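Local coordinates for sensor protein (Pseudomonas syringae pv. tomato, PDB 2R8R), which probably acts as a membrane-bound histidine kinase of a two-component system, of which this chain is the N-terminal, P-loop NTPase-like KdpD sensor domain, at residues A[9-14]-A[124-129]; A[15-20]-A[167-172]; A[39-44]-A[60-65]; A[72-77]-A[104-109]; A[91-96]-A[146-151]. All coordinates share one frame; numbering follows the deposited sequence.

Contact 1 of 5, residues A[9-14]-A[124-129]; sequences VFLGAA and VNVQHL
Leu11 and Gly12 pair with Val124 and Asn125 as neighbouring parallel strands. Val124 N donates to Phe10 O (3.1 Å), and Gly12 N donates to Val124 O (3.1 Å). Where the ladder ends, Gly12 O takes the amide of Val126 at 2.8 Å (Val126 N to Gly12 O) and a weak, longer bond from Asn125 ND2. On one face of the sheet Val124 CG1 is the shared apolar contact, touching Val9 CG1 at 3.6 Å and Leu11 CD1 at 3.8 Å. With CG of Leu11 opposite its own backbone N (chi1 175°), CD1 swings across to Val124 and on to CB of Val126. The Asn125 carboxamide is on the other face, where it lies against Ala14. Further out, a water receives Gln127 N and NE2 and donates to Ala13 O, tying the start of the P-loop-like turn to the 3-10 segment 126-128. Strand 7-12 lies between strands 119-125 and 158-161, the latter at the edge of the parallel sheet. Helix 194-209 packs on Leu11 and Val126 through Thr207, while Phe10 reaches helix 19-32 on the other face.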
# COMPACT_ATOMS: atom_id res chain seq x y z
N VAL A 9 -8.38 0.10 -4.39
CA VAL A 9 -7.40 0.77 -3.55
C VAL A 9 -7.98 0.92 -2.16
O VAL A 9 -9.06 1.47 -2.00
CB VAL A 9 -7.07 2.19 -4.08
CG1 VAL A 9 -5.97 2.95 -3.19
CG2 VAL A 9 -6.70 2.12 -5.57
N PHE A 10 -7.25 0.40 -1.16
CA PHE A 10 -7.53 0.68 0.26
C PHE A 10 -6.71 1.89 0.64
O PHE A 10 -5.49 1.80 0.74
CB PHE A 10 -7.18 -0.52 1.11
CG PHE A 10 -8.03 -1.74 0.81
CD1 PHE A 10 -9.14 -2.07 1.61
CD2 PHE A 10 -7.73 -2.57 -0.29
CE1 PHE A 10 -9.92 -3.22 1.32
CE2 PHE A 10 -8.51 -3.72 -0.58
CZ PHE A 10 -9.58 -4.05 0.23
N LEU A 11 -7.39 3.02 0.78
CA LEU A 11 -6.78 4.32 1.07
C LEU A 11 -6.77 4.61 2.56
O LEU A 11 -7.78 4.37 3.24
CB LEU A 11 -7.55 5.44 0.37
CG LEU A 11 -7.13 6.90 0.65
CD1 LEU A 11 -5.72 7.21 0.07
CD2 LEU A 11 -8.22 7.87 0.09
N GLY A 12 -5.66 5.15 3.07
CA GLY A 12 -5.52 5.49 4.47
C GLY A 12 -4.79 6.82 4.65
O GLY A 12 -4.11 7.27 3.72
N ALA A 13 -4.91 7.42 5.85
CA ALA A 13 -4.25 8.69 6.21
C ALA A 13 -2.75 8.54 6.54
O ALA A 13 -1.97 9.47 6.39
CB ALA A 13 -4.97 9.33 7.40
N ALA A 14 -2.36 7.35 7.00
CA ALA A 14 -1.04 7.13 7.56
C ALA A 14 -0.81 5.65 7.75
O ALA A 14 -1.77 4.85 7.73
CB ALA A 14 -0.88 7.87 8.98
N VAL A 124 -2.56 2.38 -0.24
CA VAL A 124 -1.77 3.57 -0.35
C VAL A 124 -2.16 4.54 0.77
O VAL A 124 -3.34 4.64 1.13
CB VAL A 124 -1.96 4.23 -1.72
CG1 VAL A 124 -3.35 4.95 -1.83
CG2 VAL A 124 -0.77 5.17 -2.04
N ASN A 125 -1.15 5.25 1.30
CA ASN A 125 -1.38 6.42 2.18
C ASN A 125 -1.56 7.70 1.38
O ASN A 125 -0.94 7.88 0.35
CB ASN A 125 -0.25 6.58 3.18
CG ASN A 125 -0.28 5.54 4.23
OD1 ASN A 125 0.75 4.92 4.56
ND2 ASN A 125 -1.45 5.29 4.74
N VAL A 126 -2.42 8.58 1.88
CA VAL A 126 -2.84 9.75 1.12
C VAL A 126 -1.69 10.70 0.75
O VAL A 126 -1.78 11.39 -0.26
CB VAL A 126 -3.95 10.52 1.84
CG1 VAL A 126 -3.41 11.26 3.05
CG2 VAL A 126 -4.61 11.44 0.88
N GLN A 127 -0.63 10.71 1.56
CA GLN A 127 0.54 11.60 1.38
C GLN A 127 1.27 11.47 0.05
O GLN A 127 1.97 12.41 -0.39
CB GLN A 127 1.57 11.37 2.50
CG GLN A 127 2.12 9.96 2.51
CD GLN A 127 2.99 9.64 3.70
OE1 GLN A 127 4.18 9.94 3.64
NE2 GLN A 127 2.42 9.01 4.78
N HIS A 128 1.14 10.29 -0.57
CA HIS A 128 1.83 9.97 -1.81
C HIS A 128 1.23 10.59 -3.03
O HIS A 128 1.90 10.71 -4.04
CB HIS A 128 1.94 8.45 -1.97
CG HIS A 128 2.70 7.80 -0.86
ND1 HIS A 128 4.08 7.87 -0.76
CD2 HIS A 128 2.27 7.11 0.22
CE1 HIS A 128 4.46 7.22 0.33
NE2 HIS A 128 3.38 6.75 0.93
N LEU A 129 -0.01 11.03 -2.96
CA LEU A 129 -0.62 11.68 -4.11
C LEU A 129 0.15 12.94 -4.54
O LEU A 129 0.39 13.82 -3.71
CB LEU A 129 -2.07 12.02 -3.82
CG LEU A 129 -2.97 10.78 -3.73
CD1 LEU A 129 -4.37 11.19 -3.32
CD2 LEU A 129 -2.97 10.02 -5.08
O HOH W 1 -0.26 9.68 4.53

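Contact 2 of 5, residues A[15-20]-A[167-172]; sequences PGVGKT and RELLER. With SO4 (sulfate ion), chain C.
Pro15 meets helix 166-174 through its carbonyl, with Leu169 CD1 3.3 Å from Pro15 O. Gly16 follows, its O 3.5 Å from the same Leu169 CD1 and also approached by CD and NE of Arg172; with phi 98° and the leucine so near, this position suits glycine. Its amide turns the other way, giving a nearly straight bond to the sulfate (Gly16 N to O1, 3.0 Å, 173° at the hydrogen). Val17 then sets CG1 against Leu169 CD2 at 3.8 Å, the two side chains crossing at a slant. CG of Leu169 is trans to its backbone N (chi1 -170°), which carries both methyls to the loop. Gly18, at the N-cap, sends its amide to sulfate O2, and Lys19 N binds O3. The lysine chain, bent at chi3 and chi4, folds back so that Lys19 NZ also reaches O3. Thr20 N binds O4 (3.0 Å), and Thr20 OG1 is hydrogen-bonded to Asp91. An anion gripped by several backbone amides (Gly16, Gly18, Lys19, Thr20) and a lysine at a helix N terminus matches a P-loop (Walker A) of the P-loop NTPase clan; the sulfate, probably from the crystallisation liquor, plausibly occupies a phosphate position.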
# COMPACT_ATOMS: atom_id res chain seq x y z
N PRO A 15 0.46 5.27 7.97
CA PRO A 15 0.83 3.97 8.45
C PRO A 15 0.13 3.65 9.79
O PRO A 15 0.06 4.51 10.68
CB PRO A 15 2.36 4.11 8.64
CG PRO A 15 2.78 5.14 7.72
CD PRO A 15 1.65 6.11 7.73
N GLY A 16 -0.38 2.43 9.90
CA GLY A 16 -0.96 1.95 11.13
C GLY A 16 -2.47 2.03 11.21
O GLY A 16 -3.02 1.67 12.23
N VAL A 17 -3.14 2.50 10.16
CA VAL A 17 -4.60 2.64 10.19
C VAL A 17 -5.36 1.35 9.87
O VAL A 17 -6.56 1.27 10.12
CB VAL A 17 -5.10 3.84 9.32
CG1 VAL A 17 -4.53 5.15 9.88
CG2 VAL A 17 -4.78 3.62 7.79
N GLY A 18 -4.64 0.33 9.40
CA GLY A 18 -5.24 -0.97 9.10
C GLY A 18 -5.52 -1.29 7.66
O GLY A 18 -6.32 -2.15 7.35
N LYS A 19 -4.83 -0.63 6.75
CA LYS A 19 -5.02 -0.84 5.30
C LYS A 19 -4.73 -2.27 4.86
O LYS A 19 -5.54 -2.90 4.16
CB LYS A 19 -4.08 0.07 4.50
CG LYS A 19 -4.30 1.56 4.65
CD LYS A 19 -3.29 2.34 3.73
CE LYS A 19 -1.79 2.19 4.11
NZ LYS A 19 -1.55 2.65 5.54
N THR A 20 -3.55 -2.78 5.26
CA THR A 20 -3.14 -4.13 4.86
C THR A 20 -4.04 -5.21 5.42
O THR A 20 -4.46 -6.10 4.70
CB THR A 20 -1.73 -4.42 5.29
OG1 THR A 20 -0.88 -3.54 4.59
CG2 THR A 20 -1.34 -5.83 4.92
N ARG A 167 -5.76 9.98 17.65
CA ARG A 167 -5.40 9.66 19.03
C ARG A 167 -5.12 8.17 19.21
O ARG A 167 -4.15 7.75 19.88
CB ARG A 167 -6.52 10.10 19.97
CG ARG A 167 -6.08 10.30 21.39
CD ARG A 167 -7.03 9.63 22.43
NE ARG A 167 -6.81 8.17 22.39
CZ ARG A 167 -7.72 7.25 22.06
NH1 ARG A 167 -8.95 7.59 21.78
NH2 ARG A 167 -7.39 5.96 22.02
N GLU A 168 -5.96 7.37 18.58
CA GLU A 168 -5.80 5.94 18.60
C GLU A 168 -4.57 5.49 17.82
O GLU A 168 -3.87 4.59 18.24
CB GLU A 168 -7.07 5.31 18.03
CG GLU A 168 -7.11 3.86 18.31
CD GLU A 168 -8.37 3.19 17.81
OE1 GLU A 168 -9.46 3.83 17.75
OE2 GLU A 168 -8.24 1.99 17.49
N LEU A 169 -4.32 6.10 16.67
CA LEU A 169 -3.07 5.83 15.91
C LEU A 169 -1.79 6.15 16.72
O LEU A 169 -0.83 5.38 16.70
CB LEU A 169 -3.07 6.58 14.57
CG LEU A 169 -1.98 6.24 13.55
CD1 LEU A 169 -1.84 4.75 13.31
CD2 LEU A 169 -2.25 7.00 12.23
N LEU A 170 -1.79 7.26 17.45
CA LEU A 170 -0.70 7.61 18.39
C LEU A 170 -0.51 6.54 19.50
O LEU A 170 0.61 6.20 19.84
CB LEU A 170 -0.94 8.97 19.00
CG LEU A 170 -0.80 10.15 18.03
CD1 LEU A 170 -1.28 11.45 18.63
CD2 LEU A 170 0.69 10.26 17.56
N GLU A 171 -1.61 5.96 20.01
CA GLU A 171 -1.48 4.87 20.97
C GLU A 171 -0.84 3.66 20.36
O GLU A 171 -0.08 2.98 21.02
CB GLU A 171 -2.84 4.42 21.50
CG GLU A 171 -3.35 5.10 22.67
CD GLU A 171 -4.73 4.61 23.03
OE1 GLU A 171 -5.36 3.86 22.20
OE2 GLU A 171 -5.22 4.97 24.12
N ARG A 172 -1.26 3.33 19.14
CA ARG A 172 -0.66 2.21 18.37
C ARG A 172 0.84 2.36 18.13
O ARG A 172 1.60 1.40 18.25
CB ARG A 172 -1.35 2.05 17.03
CG ARG A 172 -2.76 1.60 17.14
CD ARG A 172 -3.36 1.28 15.79
NE ARG A 172 -2.89 -0.02 15.32
CZ ARG A 172 -3.35 -1.19 15.77
NH1 ARG A 172 -4.27 -1.23 16.73
NH2 ARG A 172 -2.87 -2.33 15.29
S SO4 C . -1.47 -0.13 7.70
O1 SO4 C . -0.17 0.49 7.65
O2 SO4 C . -1.79 -0.72 8.96
O3 SO4 C . -2.33 0.99 7.31
O4 SO4 C . -1.45 -1.31 6.82

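Contact 3 of 5, residues A[39-44]-A[60-65]; sequences AGVVET and QPLLRT
The torsions of Leu62 aim one methyl at Val41. In Leu62, CG stands opposite the carbonyl carbon (chi1 -59°) and chi2 is extended at 165°, which lays CD2 against the loop 39-44. CD2 rests 3.9 Å from Val41 CB, with the two side chains crossing at about a right angle, and 3.3 Å from Gly40 O. The backbone contact lies one step earlier: Gln60 N donates to Ala39 O at 2.9 Å. Gln60 CB also lies against Ala39 O, while its amide end leads away. A water bridges the next pair of carbonyls, within 2.8 Å of Gly40 O and 2.9 Å of Gln60 O, and so spans two acceptors that could not bond directly. The chain turns a corner at Gly40, beyond which Val41 pairs with Leu89 and Asp91. Val42 packs on helices 19-32 and 48-54. The contact therefore joins the end of strand 37-39, an outer strand of the parallel sheet, to the lead-in of strand 63-67, whose antiparallel partner is 70-74. It adds a direct bond, a water bridge and a methyl contact to what holds the hairpin's lead-in on the alpha/beta core.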
# COMPACT_ATOMS: atom_id res chain seq x y z
N ALA A 39 -0.97 -13.47 -3.31
CA ALA A 39 -0.25 -12.37 -2.72
C ALA A 39 1.00 -12.13 -3.56
O ALA A 39 1.83 -13.03 -3.71
CB ALA A 39 0.10 -12.69 -1.25
N GLY A 40 1.10 -10.93 -4.13
CA GLY A 40 2.26 -10.52 -4.92
C GLY A 40 3.31 -9.86 -4.06
O GLY A 40 4.48 -10.27 -4.02
N VAL A 41 2.89 -8.83 -3.34
CA VAL A 41 3.70 -8.24 -2.28
C VAL A 41 2.80 -7.76 -1.16
O VAL A 41 1.88 -7.00 -1.38
CB VAL A 41 4.67 -7.11 -2.80
CG1 VAL A 41 3.96 -6.12 -3.71
CG2 VAL A 41 5.43 -6.46 -1.60
N VAL A 42 3.08 -8.22 0.06
CA VAL A 42 2.29 -7.86 1.23
C VAL A 42 3.22 -7.59 2.39
O VAL A 42 4.03 -8.42 2.74
CB VAL A 42 1.24 -8.94 1.60
CG1 VAL A 42 0.47 -8.55 2.89
CG2 VAL A 42 0.26 -9.17 0.44
N GLU A 43 3.09 -6.41 2.97
CA GLU A 43 3.86 -5.98 4.14
C GLU A 43 3.07 -6.18 5.44
O GLU A 43 2.16 -5.42 5.74
CB GLU A 43 4.23 -4.50 3.99
CG GLU A 43 5.00 -4.16 2.76
CD GLU A 43 6.39 -4.81 2.72
OE1 GLU A 43 6.87 -5.35 3.76
OE2 GLU A 43 7.00 -4.76 1.62
N THR A 44 3.43 -7.18 6.22
CA THR A 44 2.72 -7.44 7.46
C THR A 44 3.28 -6.62 8.64
O THR A 44 2.62 -6.41 9.66
CB THR A 44 2.74 -8.92 7.78
OG1 THR A 44 4.10 -9.34 7.89
CG2 THR A 44 2.02 -9.71 6.71
N GLN A 60 3.31 -15.48 -3.78
CA GLN A 60 4.30 -15.55 -4.85
C GLN A 60 5.66 -15.12 -4.32
O GLN A 60 5.82 -13.98 -3.95
CB GLN A 60 3.87 -14.66 -5.99
CG GLN A 60 4.77 -14.69 -7.22
CD GLN A 60 4.66 -15.99 -7.99
OE1 GLN A 60 3.57 -16.38 -8.43
NE2 GLN A 60 5.82 -16.67 -8.17
N PRO A 61 6.66 -16.02 -4.26
CA PRO A 61 7.95 -15.54 -3.75
C PRO A 61 8.44 -14.21 -4.35
O PRO A 61 8.35 -13.97 -5.55
CB PRO A 61 8.90 -16.70 -4.07
CG PRO A 61 8.04 -17.89 -3.96
CD PRO A 61 6.70 -17.45 -4.58
N LEU A 62 8.95 -13.33 -3.51
CA LEU A 62 9.55 -12.09 -3.96
C LEU A 62 10.89 -12.32 -4.67
O LEU A 62 11.57 -13.34 -4.47
CB LEU A 62 9.75 -11.13 -2.78
CG LEU A 62 8.49 -10.75 -2.00
CD1 LEU A 62 8.90 -10.12 -0.64
CD2 LEU A 62 7.51 -9.82 -2.79
N LEU A 63 11.27 -11.35 -5.49
CA LEU A 63 12.64 -11.28 -6.01
C LEU A 63 13.53 -10.50 -5.06
O LEU A 63 13.24 -9.35 -4.74
CB LEU A 63 12.66 -10.59 -7.38
CG LEU A 63 11.83 -11.17 -8.54
CD1 LEU A 63 11.74 -10.16 -9.67
CD2 LEU A 63 12.43 -12.49 -9.01
N ARG A 64 14.62 -11.12 -4.62
CA ARG A 64 15.66 -10.43 -3.87
C ARG A 64 16.82 -9.96 -4.74
O ARG A 64 17.37 -10.75 -5.50
CB ARG A 64 16.17 -11.34 -2.75
CG ARG A 64 15.27 -11.23 -1.53
CD ARG A 64 15.24 -12.47 -0.64
NE ARG A 64 14.05 -12.39 0.20
CZ ARG A 64 12.83 -12.81 -0.14
NH1 ARG A 64 12.61 -13.39 -1.32
NH2 ARG A 64 11.83 -12.66 0.72
N THR A 65 17.16 -8.67 -4.66
CA THR A 65 18.42 -8.16 -5.18
C THR A 65 19.28 -7.61 -4.04
O THR A 65 18.81 -7.48 -2.91
CB THR A 65 18.23 -7.10 -6.28
OG1 THR A 65 17.38 -6.04 -5.83
CG2 THR A 65 17.65 -7.75 -7.53
O HOH W 2 5.88 -11.81 -5.86

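Contact 4 of 5, residues A[72-77]-A[104-109]; sequences LEEMDL and TKRWQD
Glu74 meets Arg106, and Leu77 meets Asp109, where strand 70-74 gives way to a turn and then to helix 77-83. The backbones stay well apart, with CA of Leu77 and CA of Asp109 6.8 Å from each other, and side chains and waters fill the interval. Asp76, the centre of an inverse gamma turn, is the N-cap of helix 77-83; Lys105 holds the same position before helix 106-115, and its amide is received by Gln108 OE1. The principal link is a salt bridge, Arg106 NH2 to Glu74 OE1 at 3.0 Å. Arg106 bends at chi3 (-76°), which turns its guanidinium toward Glu74. The N-H points almost straight at the oxygen (168°), which lies in the guanidinium plane and is met on its syn side, but tilted from the carboxylate plane. The two planes are 66° apart, so the salt bridge is monodentate, not bidentate. Arg106 NH1 goes to Asp91 O and Glu74 OE2 to His95, giving each group a further partner. One water links Arg106 NE (2.9 Å), Glu74 OE1 and Asp109 OD2; another joins Asp109 OD2 to Met75 O. Such a network probably eases the proximity of the two carboxylates, while Asp109 OD1 bonds His103. Leu77 CD2 touches Asp109 OD1 at 3.5 Å. This buried polar junction fastens the two-stranded antiparallel hairpin, an addition to the parallel sheet, onto the N-terminal turn of helix 106-115.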
# COMPACT_ATOMS: atom_id res chain seq x y z
N LEU A 72 17.06 -5.84 -1.28
CA LEU A 72 15.81 -5.29 -1.80
C LEU A 72 14.91 -6.44 -2.26
O LEU A 72 15.42 -7.42 -2.77
CB LEU A 72 16.11 -4.33 -2.96
CG LEU A 72 16.98 -3.09 -2.67
CD1 LEU A 72 17.00 -2.09 -3.83
CD2 LEU A 72 16.49 -2.42 -1.39
N GLU A 73 13.60 -6.32 -2.03
CA GLU A 73 12.59 -7.33 -2.42
C GLU A 73 11.59 -6.65 -3.35
O GLU A 73 11.15 -5.54 -3.09
CB GLU A 73 11.82 -7.86 -1.21
CG GLU A 73 12.67 -8.48 -0.10
CD GLU A 73 11.87 -8.62 1.18
OE1 GLU A 73 11.11 -7.69 1.53
OE2 GLU A 73 11.98 -9.69 1.85
N GLU A 74 11.26 -7.31 -4.46
CA GLU A 74 10.19 -6.86 -5.33
C GLU A 74 9.26 -8.02 -5.62
O GLU A 74 9.66 -9.18 -5.60
CB GLU A 74 10.71 -6.40 -6.70
CG GLU A 74 11.10 -4.96 -6.88
CD GLU A 74 10.28 -3.99 -6.12
OE1 GLU A 74 9.04 -4.16 -6.09
OE2 GLU A 74 10.87 -3.04 -5.58
N MSE A 75 8.02 -7.65 -5.92
CA MSE A 75 7.07 -8.52 -6.52
C MSE A 75 7.65 -9.15 -7.80
O MSE A 75 8.32 -8.46 -8.63
CB MSE A 75 5.85 -7.70 -6.86
CG MSE A 75 4.76 -8.44 -7.44
SE MSE A 75 3.34 -7.24 -8.01
CE MSE A 75 4.28 -6.19 -9.25
N ASP A 76 7.43 -10.45 -7.92
CA ASP A 76 7.84 -11.18 -9.09
C ASP A 76 6.77 -11.07 -10.17
O ASP A 76 5.99 -11.98 -10.39
CB ASP A 76 8.12 -12.63 -8.73
CG ASP A 76 8.81 -13.37 -9.83
OD1 ASP A 76 8.99 -12.83 -10.94
OD2 ASP A 76 9.20 -14.52 -9.58
N LEU A 77 6.78 -9.95 -10.86
CA LEU A 77 5.79 -9.60 -11.86
C LEU A 77 5.70 -10.65 -12.98
O LEU A 77 4.60 -11.05 -13.39
CB LEU A 77 6.17 -8.23 -12.45
CG LEU A 77 5.27 -7.59 -13.52
CD1 LEU A 77 3.82 -7.42 -13.01
CD2 LEU A 77 5.90 -6.23 -13.99
N THR A 104 9.90 1.60 -13.50
CA THR A 104 10.29 2.54 -12.45
C THR A 104 9.44 2.39 -11.19
O THR A 104 9.96 2.38 -10.06
CB THR A 104 10.19 3.98 -13.01
OG1 THR A 104 11.10 4.10 -14.13
CG2 THR A 104 10.57 5.06 -11.94
N LYS A 105 8.13 2.25 -11.39
CA LYS A 105 7.15 2.35 -10.34
C LYS A 105 6.33 1.08 -10.24
O LYS A 105 6.00 0.45 -11.25
CB LYS A 105 6.21 3.52 -10.60
CG LYS A 105 6.82 4.91 -10.56
CD LYS A 105 7.45 5.36 -9.23
CE LYS A 105 6.41 5.67 -8.15
NZ LYS A 105 6.87 6.39 -6.88
N ARG A 106 5.96 0.72 -9.02
CA ARG A 106 5.06 -0.41 -8.79
C ARG A 106 3.66 -0.22 -9.37
O ARG A 106 3.05 -1.18 -9.75
CB ARG A 106 4.99 -0.73 -7.32
CG ARG A 106 4.13 -1.92 -6.96
CD ARG A 106 4.27 -2.20 -5.47
NE ARG A 106 5.55 -2.84 -5.18
CZ ARG A 106 5.99 -3.10 -3.95
NH1 ARG A 106 5.25 -2.77 -2.88
NH2 ARG A 106 7.17 -3.72 -3.79
N TRP A 107 3.16 1.03 -9.45
CA TRP A 107 1.89 1.29 -10.12
C TRP A 107 1.89 0.81 -11.57
O TRP A 107 0.89 0.30 -12.03
CB TRP A 107 1.40 2.74 -9.97
CG TRP A 107 2.15 3.85 -10.70
CD1 TRP A 107 2.99 4.76 -10.13
CD2 TRP A 107 2.05 4.21 -12.09
NE1 TRP A 107 3.44 5.65 -11.08
CE2 TRP A 107 2.90 5.32 -12.29
CE3 TRP A 107 1.35 3.69 -13.18
CZ2 TRP A 107 3.06 5.93 -13.54
CZ3 TRP A 107 1.51 4.29 -14.43
CH2 TRP A 107 2.36 5.39 -14.59
N GLN A 108 3.03 0.91 -12.26
CA GLN A 108 3.17 0.35 -13.62
C GLN A 108 3.11 -1.16 -13.66
O GLN A 108 2.57 -1.73 -14.59
CB GLN A 108 4.48 0.79 -14.26
CG GLN A 108 4.58 2.23 -14.51
CD GLN A 108 5.99 2.62 -14.94
OE1 GLN A 108 6.73 3.13 -14.14
NE2 GLN A 108 6.36 2.32 -16.21
N ASP A 109 3.72 -1.82 -12.67
CA ASP A 109 3.57 -3.25 -12.49
C ASP A 109 2.09 -3.64 -12.40
O ASP A 109 1.64 -4.58 -13.03
CB ASP A 109 4.23 -3.71 -11.18
CG ASP A 109 5.77 -3.59 -11.17
OD1 ASP A 109 6.41 -3.22 -12.21
OD2 ASP A 109 6.33 -3.90 -10.10
O HOH W 3 8.91 -4.72 -1.61
O HOH W 4 6.72 -4.42 -7.36
O HOH W 5 8.14 -5.92 -9.80

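Contact 5 of 5, residues A[91-96]-A[146-151]; sequences DELAHT and ETLPDW
His95 and Glu146 run side by side, pointing the same way, with the imidazole and carboxylate planes 72° apart. The edge of the ring carries a water in its plane, 2.6 Å from His95 ND1; that water donates to Glu92 OE1 and Glu146 OE1. Glu146 OE2 approaches the ring obliquely, and its hydrogen bond comes from the backbone: Thr96 N donates to it at 2.9 Å, nearly straight at 174°, from well above the carboxylate plane. The glutamate gets there with CG trans to the carbonyl carbon (chi1 -69°) and an extended chain beyond. Separately, Glu146 CB lies 3.4 Å from Ala94 O. On the apolar side Leu93 and Leu148 cross at about a right angle, CD2 of Leu93 lying 3.5 Å from CD2 of Leu148, while Ala94 CB sits beside Leu148 CB. The type I turn Glu92-His95 presents these groups together. His95 NE2 is bound by Glu74 OE2, and Lys105 reaches Ala94 O, Thr96 OG1 and Thr147 O. The chemistry implies a carboxylate steadied by one backbone N-H and one water, with the water shared by two acidic groups and probably screening them from each other, beside an apolar leucine contact.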
# COMPACT_ATOMS: atom_id res chain seq x y z
N ASP A 91 0.66 -4.53 -1.83
CA ASP A 91 0.86 -3.41 -0.91
C ASP A 91 1.64 -2.28 -1.57
O ASP A 91 2.46 -2.51 -2.44
CB ASP A 91 1.56 -3.87 0.39
CG ASP A 91 0.59 -4.02 1.55
OD1 ASP A 91 -0.25 -3.10 1.75
OD2 ASP A 91 0.68 -5.03 2.27
N GLU A 92 1.32 -1.05 -1.18
CA GLU A 92 2.14 0.11 -1.49
C GLU A 92 2.18 0.56 -2.95
O GLU A 92 3.20 0.41 -3.64
CB GLU A 92 3.53 -0.05 -0.87
CG GLU A 92 3.37 -0.05 0.66
CD GLU A 92 4.65 -0.26 1.48
OE1 GLU A 92 5.78 -0.20 0.91
OE2 GLU A 92 4.48 -0.47 2.72
N LEU A 93 1.07 1.16 -3.37
CA LEU A 93 0.79 1.56 -4.75
C LEU A 93 1.80 2.61 -5.29
O LEU A 93 2.09 2.63 -6.51
CB LEU A 93 -0.64 2.13 -4.79
CG LEU A 93 -1.26 2.72 -6.06
CD1 LEU A 93 -1.26 1.73 -7.27
CD2 LEU A 93 -2.66 3.19 -5.74
N ALA A 94 2.27 3.48 -4.40
CA ALA A 94 3.31 4.51 -4.68
C ALA A 94 4.79 4.05 -4.66
O ALA A 94 5.67 4.83 -4.95
CB ALA A 94 3.14 5.70 -3.73
N HIS A 95 5.05 2.80 -4.33
CA HIS A 95 6.40 2.26 -4.32
C HIS A 95 7.21 2.48 -5.59
O HIS A 95 6.75 2.25 -6.73
CB HIS A 95 6.31 0.77 -4.01
CG HIS A 95 7.61 0.06 -3.87
ND1 HIS A 95 8.35 0.07 -2.71
CD2 HIS A 95 8.25 -0.79 -4.70
CE1 HIS A 95 9.41 -0.71 -2.85
NE2 HIS A 95 9.37 -1.24 -4.06
N THR A 96 8.44 2.93 -5.39
CA THR A 96 9.44 3.04 -6.45
C THR A 96 10.25 1.75 -6.41
O THR A 96 10.81 1.41 -5.37
CB THR A 96 10.34 4.28 -6.23
OG1 THR A 96 9.54 5.46 -6.43
CG2 THR A 96 11.53 4.33 -7.20
N GLU A 146 8.39 9.08 -2.62
CA GLU A 146 7.65 8.14 -3.49
C GLU A 146 6.27 8.77 -3.73
O GLU A 146 5.45 8.87 -2.81
CB GLU A 146 7.54 6.75 -2.84
CG GLU A 146 8.87 5.96 -2.72
CD GLU A 146 8.68 4.56 -2.16
OE1 GLU A 146 7.94 4.45 -1.13
OE2 GLU A 146 9.25 3.56 -2.70
N THR A 147 6.01 9.23 -4.94
CA THR A 147 4.74 9.83 -5.29
C THR A 147 3.96 8.97 -6.31
O THR A 147 4.50 8.07 -6.96
CB THR A 147 4.90 11.23 -5.89
OG1 THR A 147 5.69 11.11 -7.08
CG2 THR A 147 5.55 12.23 -4.91
N LEU A 148 2.66 9.28 -6.40
CA LEU A 148 1.68 8.57 -7.25
C LEU A 148 0.88 9.61 -8.05
O LEU A 148 0.38 10.58 -7.48
CB LEU A 148 0.73 7.73 -6.36
CG LEU A 148 -0.32 6.90 -7.09
CD1 LEU A 148 0.39 5.69 -7.79
CD2 LEU A 148 -1.49 6.49 -6.16
N PRO A 149 0.80 9.45 -9.37
CA PRO A 149 -0.06 10.40 -10.08
C PRO A 149 -1.49 10.20 -9.65
O PRO A 149 -1.95 9.04 -9.47
CB PRO A 149 0.14 10.04 -11.57
CG PRO A 149 1.43 9.31 -11.62
CD PRO A 149 1.46 8.53 -10.30
N ASP A 150 -2.17 11.32 -9.42
CA ASP A 150 -3.54 11.26 -8.93
C ASP A 150 -4.45 10.39 -9.82
O ASP A 150 -5.30 9.67 -9.32
CB ASP A 150 -4.10 12.67 -8.81
CG ASP A 150 -3.36 13.49 -7.76
OD1 ASP A 150 -2.12 13.51 -7.81
OD2 ASP A 150 -4.03 14.11 -6.90
N TRP A 151 -4.23 10.45 -11.13
CA TRP A 151 -5.05 9.70 -12.10
C TRP A 151 -5.01 8.19 -11.91
O TRP A 151 -5.97 7.52 -12.21
CB TRP A 151 -4.72 10.09 -13.55
CG TRP A 151 -3.39 9.62 -14.01
CD1 TRP A 151 -2.26 10.35 -14.09
CD2 TRP A 151 -3.04 8.28 -14.43
NE1 TRP A 151 -1.22 9.57 -14.55
CE2 TRP A 151 -1.67 8.30 -14.76
CE3 TRP A 151 -3.77 7.09 -14.60
CZ2 TRP A 151 -1.00 7.17 -15.24
CZ3 TRP A 151 -3.12 5.96 -15.07
CH2 TRP A 151 -1.75 6.01 -15.39
O HOH W 6 7.10 1.36 -0.83

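In the fold
From the N terminus, strand 7-12 enters contact 1, which closes a loop of about 110 residues back to strand 119-125 and encloses contacts 3 and 4. The chain then runs into contact 2, whose wider loop reaches helix 166-174; it crosses contact 1 and encloses contacts 3, 4 and 5. Contact 3 closes first, between 39-44 and 60-65, and contact 4 opens after it, the two meeting through the hairpin of strands 63-67 and 70-74. Contact 5 crosses both contact 4 and contact 1, meeting the latter at His128. Asp91, touching Thr20 of contact 2 and Val41 and Glu43 of contact 3, ties the 39-44 loop to the P-loop-like loop; the hairpin joins through contacts 3 and 4.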